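Local coordinates for 5-dehydro-2-deoxygluconokinase (Bacillus halodurans C-125, PDB 2QCV), which probably catalyses the ATP-dependent phosphorylation of 5-dehydro-2-deoxy-D-gluconate to its 6-phospho form, a step in myo-inositol breakdown, at residues A197-F210 against Y228-H241. Sequence-based numbering, arbitrary orientation.
Sequences AEQSDIVIGTREEF and YLFKHSPELIVIKH
Strands 202-206 and 236-240 run side by side as parallel neighbours in the large central sheet, I202 pairing with L236 and T206 with K240, and the helix ends flanking them pack together on one side. The ladder alternates donors and acceptors: L236 O takes V203 N, V203 O takes V238 N at 2.8 Å, and the exchange runs on to R207 N on K240 O, already in the first turn of the next helix. At the other end D201 O accepts both E235 N and, in a longer bond, L236 N, tying the loop before one strand to the loop and first residue of the other.

Beta-branched valines and isoleucines fit the extended backbone and offer broad apolar surfaces. I202, L236, I204 and V238 point to the face covered by helix 271-284, whereas V203, I237 and I239 turn to the other. There I239 CG1 sits over the F210 ring face, 4.2 Å from the centroid, and L229 CD1 meets the ring edge. G205, lacking a side chain, lets this ring lie close, F210 CE2 being 3.4 Å from V238 O.

E198 joins its helix end to Y228 and to the turn closing with H232. With CG anti to the carbonyl carbon (chi1 -76°), its extended chain lies over the H232 ring, carboxylate and ring 7° apart, and OE2 accepts from Y228 OH at 2.6 Å; R163 of the second subunit forms a salt bridge with the same oxygen. T206 and E209 form a capping box: T206 OG1 at the N-cap satisfies E209 N (3.1 Å), and E209 OE1 accepts from T206 N (2.9 Å) while a water links it to K240 NZ. Two parallel strands linked through helices 207-213 and 222-229 make a beta-alpha-beta crossover, the repeating element of the Rossmann-like core of PfkB (ribokinase-family) sugar kinases.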
loop_
_atom_site.group_PDB
_atom_site.type_symbol
_atom_site.label_atom_id
_atom_site.label_comp_id
_atom_site.label_asym_id
_atom_site.label_seq_id
_atom_site.Cartn_x
_atom_site.Cartn_y
_atom_site.Cartn_z
ATOM N N ALA A 197 5.508 -26.870 -11.063
ATOM C CA ALA A 197 6.105 -28.213 -11.134
ATOM C C ALA A 197 5.468 -29.007 -12.271
ATOM O O ALA A 197 6.149 -29.764 -12.976
ATOM C CB ALA A 197 5.951 -28.975 -9.784
ATOM N N GLU A 198 4.163 -28.805 -12.503
ATOM C CA GLU A 198 3.466 -29.569 -13.527
ATOM C C GLU A 198 3.954 -29.243 -14.945
ATOM O O GLU A 198 3.822 -30.075 -15.832
ATOM C CB GLU A 198 1.960 -29.327 -13.410
ATOM C CG GLU A 198 1.343 -30.095 -12.214
ATOM C CD GLU A 198 -0.073 -29.648 -11.886
ATOM O OE1 GLU A 198 -0.636 -28.857 -12.674
ATOM O OE2 GLU A 198 -0.608 -30.094 -10.844
ATOM N N GLN A 199 4.527 -28.066 -15.101
ATOM C CA GLN A 199 5.054 -27.541 -16.363
ATOM C C GLN A 199 6.525 -27.852 -16.549
ATOM O O GLN A 199 7.078 -27.643 -17.635
ATOM C CB GLN A 199 5.055 -26.010 -16.336
ATOM C CG GLN A 199 3.802 -25.318 -16.157
ATOM C CD GLN A 199 3.944 -23.890 -16.601
ATOM O OE1 GLN A 199 4.182 -23.627 -17.776
ATOM N NE2 GLN A 199 3.851 -22.966 -15.672
ATOM N N SER A 200 7.192 -28.292 -15.483
ATOM C CA SER A 200 8.668 -28.398 -15.477
ATOM C C SER A 200 9.155 -29.765 -15.932
ATOM O O SER A 200 8.423 -30.740 -15.863
ATOM C CB SER A 200 9.193 -28.128 -14.060
ATOM O OG SER A 200 8.877 -26.811 -13.674
ATOM N N ASP A 201 10.420 -29.827 -16.347
ATOM C CA ASP A 201 11.060 -31.059 -16.797
ATOM C C ASP A 201 11.780 -31.788 -15.659
ATOM O O ASP A 201 11.771 -33.022 -15.568
ATOM C CB ASP A 201 12.032 -30.686 -17.917
ATOM C CG ASP A 201 11.330 -30.083 -19.072
ATOM O OD1 ASP A 201 10.421 -30.743 -19.594
ATOM O OD2 ASP A 201 11.633 -28.946 -19.459
ATOM N N ILE A 202 12.382 -30.999 -14.784
ATOM C CA ILE A 202 13.096 -31.509 -13.608
ATOM C C ILE A 202 12.650 -30.700 -12.415
ATOM O O ILE A 202 12.638 -29.462 -12.471
ATOM C CB ILE A 202 14.656 -31.382 -13.756
ATOM C CG1 ILE A 202 15.136 -32.062 -15.049
ATOM C CG2 ILE A 202 15.354 -31.925 -12.496
ATOM C CD1 ILE A 202 16.654 -31.878 -15.367
ATOM N N VAL A 203 12.308 -31.386 -11.327
ATOM C CA VAL A 203 11.911 -30.740 -10.086
ATOM C C VAL A 203 12.783 -31.251 -8.959
ATOM O O VAL A 203 12.923 -32.468 -8.801
ATOM C CB VAL A 203 10.407 -30.986 -9.745
ATOM C CG1 VAL A 203 9.982 -30.119 -8.560
ATOM C CG2 VAL A 203 9.543 -30.667 -10.975
ATOM N N ILE A 204 13.387 -30.318 -8.213
ATOM C CA ILE A 204 14.343 -30.636 -7.138
ATOM C C ILE A 204 13.889 -29.941 -5.871
ATOM O O ILE A 204 13.668 -28.743 -5.899
ATOM C CB ILE A 204 15.760 -30.126 -7.458
ATOM C CG1 ILE A 204 16.257 -30.697 -8.795
ATOM C CG2 ILE A 204 16.705 -30.499 -6.321
ATOM C CD1 ILE A 204 17.597 -30.103 -9.276
ATOM N N GLY A 205 13.746 -30.675 -4.772
ATOM C CA GLY A 205 13.299 -30.084 -3.510
ATOM C C GLY A 205 13.457 -31.044 -2.371
ATOM O O GLY A 205 13.685 -32.238 -2.595
ATOM N N THR A 206 13.352 -30.528 -1.150
ATOM C CA THR A 206 13.301 -31.364 0.009
ATOM C C THR A 206 11.923 -31.994 0.134
ATOM O O THR A 206 10.933 -31.495 -0.411
ATOM C CB THR A 206 13.618 -30.566 1.304
ATOM O OG1 THR A 206 12.564 -29.625 1.558
ATOM C CG2 THR A 206 14.963 -29.836 1.197
ATOM N N ARG A 207 11.825 -33.060 0.915
ATOM C CA ARG A 207 10.533 -33.692 1.167
ATOM C C ARG A 207 9.571 -32.657 1.757
ATOM O O ARG A 207 8.432 -32.603 1.378
ATOM C CB ARG A 207 10.738 -34.895 2.102
ATOM C CG ARG A 207 9.504 -35.705 2.491
ATOM C CD ARG A 207 8.788 -36.315 1.281
ATOM N NE ARG A 207 7.630 -35.510 0.872
ATOM C CZ ARG A 207 6.865 -35.731 -0.194
ATOM N NH1 ARG A 207 7.107 -36.760 -1.015
ATOM N NH2 ARG A 207 5.813 -34.939 -0.428
ATOM N N GLU A 208 10.040 -31.798 2.659
ATOM C CA GLU A 208 9.182 -30.763 3.230
ATOM C C GLU A 208 8.656 -29.788 2.179
ATOM O O GLU A 208 7.484 -29.405 2.203
ATOM C CB GLU A 208 9.917 -30.044 4.357
ATOM C CG GLU A 208 10.107 -30.915 5.584
ATOM N N GLU A 209 9.486 -29.462 1.203
ATOM C CA GLU A 209 9.104 -28.594 0.109
ATOM C C GLU A 209 8.068 -29.251 -0.820
ATOM O O GLU A 209 7.129 -28.589 -1.293
ATOM C CB GLU A 209 10.354 -28.142 -0.629
ATOM C CG GLU A 209 11.185 -27.188 0.169
ATOM C CD GLU A 209 12.580 -26.876 -0.388
ATOM O OE1 GLU A 209 13.168 -27.622 -1.183
ATOM O OE2 GLU A 209 13.101 -25.817 -0.021
ATOM N N PHE A 210 8.199 -30.540 -1.069
ATOM C CA PHE A 210 7.170 -31.240 -1.815
ATOM C C PHE A 210 5.877 -31.313 -1.036
ATOM O O PHE A 210 4.784 -31.248 -1.661
ATOM C CB PHE A 210 7.617 -32.634 -2.276
ATOM C CG PHE A 210 8.537 -32.599 -3.509
ATOM C CD1 PHE A 210 8.003 -32.528 -4.777
ATOM C CD2 PHE A 210 9.904 -32.576 -3.367
ATOM C CE1 PHE A 210 8.841 -32.500 -5.899
ATOM C CE2 PHE A 210 10.768 -32.565 -4.509
ATOM C CZ PHE A 210 10.236 -32.530 -5.749
ATOM N N TYR A 228 1.673 -38.548 -9.039
ATOM C CA TYR A 228 1.035 -37.285 -9.378
ATOM C C TYR A 228 1.793 -36.507 -10.479
ATOM O O TYR A 228 1.256 -36.272 -11.569
ATOM C CB TYR A 228 0.801 -36.430 -8.074
ATOM C CG TYR A 228 0.796 -34.932 -8.278
ATOM C CD1 TYR A 228 -0.018 -34.333 -9.235
ATOM C CD2 TYR A 228 1.577 -34.101 -7.471
ATOM C CE1 TYR A 228 -0.010 -32.969 -9.423
ATOM C CE2 TYR A 228 1.593 -32.752 -7.647
ATOM C CZ TYR A 228 0.800 -32.179 -8.635
ATOM O OH TYR A 228 0.809 -30.827 -8.812
ATOM N N LEU A 229 3.051 -36.160 -10.235
ATOM C CA LEU A 229 3.758 -35.271 -11.149
ATOM C C LEU A 229 4.071 -35.908 -12.490
ATOM O O LEU A 229 4.136 -35.206 -13.499
ATOM C CB LEU A 229 5.035 -34.750 -10.502
ATOM C CG LEU A 229 4.802 -33.677 -9.444
ATOM C CD1 LEU A 229 6.114 -33.321 -8.822
ATOM C CD2 LEU A 229 4.099 -32.430 -10.032
ATOM N N PHE A 230 4.183 -37.230 -12.517
ATOM C CA PHE A 230 4.438 -37.958 -13.769
ATOM C C PHE A 230 3.190 -38.097 -14.658
ATOM O O PHE A 230 3.285 -38.634 -15.756
ATOM C CB PHE A 230 5.085 -39.330 -13.533
ATOM C CG PHE A 230 6.556 -39.278 -13.117
ATOM C CD1 PHE A 230 7.407 -38.288 -13.566
ATOM C CD2 PHE A 230 7.080 -40.278 -12.348
ATOM C CE1 PHE A 230 8.717 -38.247 -13.185
ATOM C CE2 PHE A 230 8.418 -40.261 -11.967
ATOM C CZ PHE A 230 9.237 -39.224 -12.386
ATOM N N LYS A 231 2.047 -37.572 -14.211
ATOM C CA LYS A 231 0.901 -37.319 -15.078
ATOM C C LYS A 231 1.097 -36.039 -15.869
ATOM O O LYS A 231 0.329 -35.769 -16.761
ATOM C CB LYS A 231 -0.392 -37.195 -14.263
ATOM C CG LYS A 231 -0.836 -38.495 -13.681
ATOM C CD LYS A 231 -2.018 -38.266 -12.732
ATOM C CE LYS A 231 -2.311 -39.528 -11.955
ATOM N NZ LYS A 231 -3.367 -39.294 -10.934
ATOM N N HIS A 232 2.136 -35.261 -15.534
ATOM C CA HIS A 232 2.341 -33.921 -16.089
ATOM C C HIS A 232 3.699 -33.907 -16.806
ATOM O O HIS A 232 4.109 -34.967 -17.305
ATOM C CB HIS A 232 2.178 -32.874 -14.991
ATOM C CG HIS A 232 0.833 -32.900 -14.344
ATOM N ND1 HIS A 232 -0.241 -32.193 -14.839
ATOM C CD2 HIS A 232 0.369 -33.584 -13.269
ATOM C CE1 HIS A 232 -1.303 -32.415 -14.084
ATOM N NE2 HIS A 232 -0.960 -33.240 -13.110
ATOM N N SER A 233 4.368 -32.752 -16.884
ATOM C CA SER A 233 5.611 -32.635 -17.631
ATOM C C SER A 233 6.865 -33.309 -17.055
ATOM O O SER A 233 7.714 -33.716 -17.828
ATOM C CB SER A 233 5.939 -31.165 -17.896
ATOM O OG SER A 233 4.950 -30.589 -18.736
ATOM N N PRO A 234 7.062 -33.335 -15.718
ATOM C CA PRO A 234 8.376 -33.824 -15.276
ATOM C C PRO A 234 8.796 -35.181 -15.784
ATOM O O PRO A 234 7.967 -36.110 -15.872
ATOM C CB PRO A 234 8.249 -33.827 -13.745
ATOM C CG PRO A 234 7.289 -32.724 -13.502
ATOM C CD PRO A 234 6.276 -32.829 -14.584
ATOM N N GLU A 235 10.085 -35.269 -16.119
ATOM C CA GLU A 235 10.768 -36.532 -16.483
ATOM C C GLU A 235 11.736 -36.982 -15.386
ATOM O O GLU A 235 12.127 -38.122 -15.350
ATOM C CB GLU A 235 11.539 -36.321 -17.810
ATOM C CG GLU A 235 12.810 -35.465 -17.632
ATOM C CD GLU A 235 13.430 -34.884 -18.942
ATOM O OE1 GLU A 235 12.833 -35.089 -20.018
ATOM O OE2 GLU A 235 14.543 -34.262 -18.863
ATOM N N LEU A 236 12.043 -36.088 -14.441
ATOM C CA LEU A 236 12.992 -36.334 -13.356
ATOM C C LEU A 236 12.599 -35.569 -12.131
ATOM O O LEU A 236 12.420 -34.350 -12.197
ATOM C CB LEU A 236 14.421 -35.924 -13.755
ATOM C CG LEU A 236 15.551 -36.120 -12.722
ATOM C CD1 LEU A 236 15.786 -37.628 -12.298
ATOM C CD2 LEU A 236 16.819 -35.511 -13.264
ATOM N N ILE A 237 12.471 -36.271 -11.005
ATOM C CA ILE A 237 12.081 -35.634 -9.760
ATOM C C ILE A 237 13.090 -36.043 -8.713
ATOM O O ILE A 237 13.369 -37.249 -8.534
ATOM C CB ILE A 237 10.639 -36.078 -9.339
ATOM C CG1 ILE A 237 9.628 -35.710 -10.424
ATOM C CG2 ILE A 237 10.245 -35.542 -7.950
ATOM C CD1 ILE A 237 8.255 -36.346 -10.287
ATOM N N VAL A 238 13.685 -35.050 -8.066
ATOM C CA VAL A 238 14.691 -35.295 -7.023
ATOM C C VAL A 238 14.163 -34.845 -5.668
ATOM O O VAL A 238 13.823 -33.680 -5.483
ATOM C CB VAL A 238 16.013 -34.587 -7.356
ATOM C CG1 VAL A 238 17.025 -34.831 -6.234
ATOM C CG2 VAL A 238 16.559 -35.047 -8.777
ATOM N N ILE A 239 14.035 -35.772 -4.727
ATOM C CA ILE A 239 13.436 -35.472 -3.431
ATOM C C ILE A 239 14.514 -35.705 -2.362
ATOM O O ILE A 239 15.037 -36.816 -2.241
ATOM C CB ILE A 239 12.160 -36.349 -3.127
ATOM C CG1 ILE A 239 11.162 -36.315 -4.324
ATOM C CG2 ILE A 239 11.495 -35.935 -1.773
ATOM C CD1 ILE A 239 9.845 -37.079 -4.137
ATOM N N LYS A 240 14.860 -34.648 -1.630
ATOM C CA LYS A 240 15.955 -34.680 -0.645
ATOM C C LYS A 240 15.433 -34.819 0.772
ATOM O O LYS A 240 14.438 -34.179 1.174
ATOM C CB LYS A 240 16.775 -33.410 -0.750
ATOM C CG LYS A 240 17.256 -33.126 -2.188
ATOM C CD LYS A 240 17.926 -31.788 -2.250
ATOM C CE LYS A 240 16.964 -30.636 -2.297
ATOM N NZ LYS A 240 17.676 -29.330 -2.008
ATOM N N HIS A 241 16.106 -35.667 1.534
ATOM C CA HIS A 241 15.704 -35.987 2.900
ATOM C C HIS A 241 16.845 -35.774 3.915
ATOM O O HIS A 241 16.944 -36.481 4.936
ATOM C CB HIS A 241 15.216 -37.419 2.978
ATOM C CG HIS A 241 14.022 -37.730 2.118
ATOM N ND1 HIS A 241 12.765 -37.906 2.653
ATOM C CD2 HIS A 241 13.888 -37.904 0.781
ATOM C CE1 HIS A 241 11.912 -38.192 1.685
ATOM N NE2 HIS A 241 12.567 -38.216 0.539
HETATM O O HOH W 1 2.285 -30.360 -18.402
HETATM O O HOH W 2 9.631 -33.096 -19.450
HETATM O O HOH W 3 15.537 -27.527 -2.007
#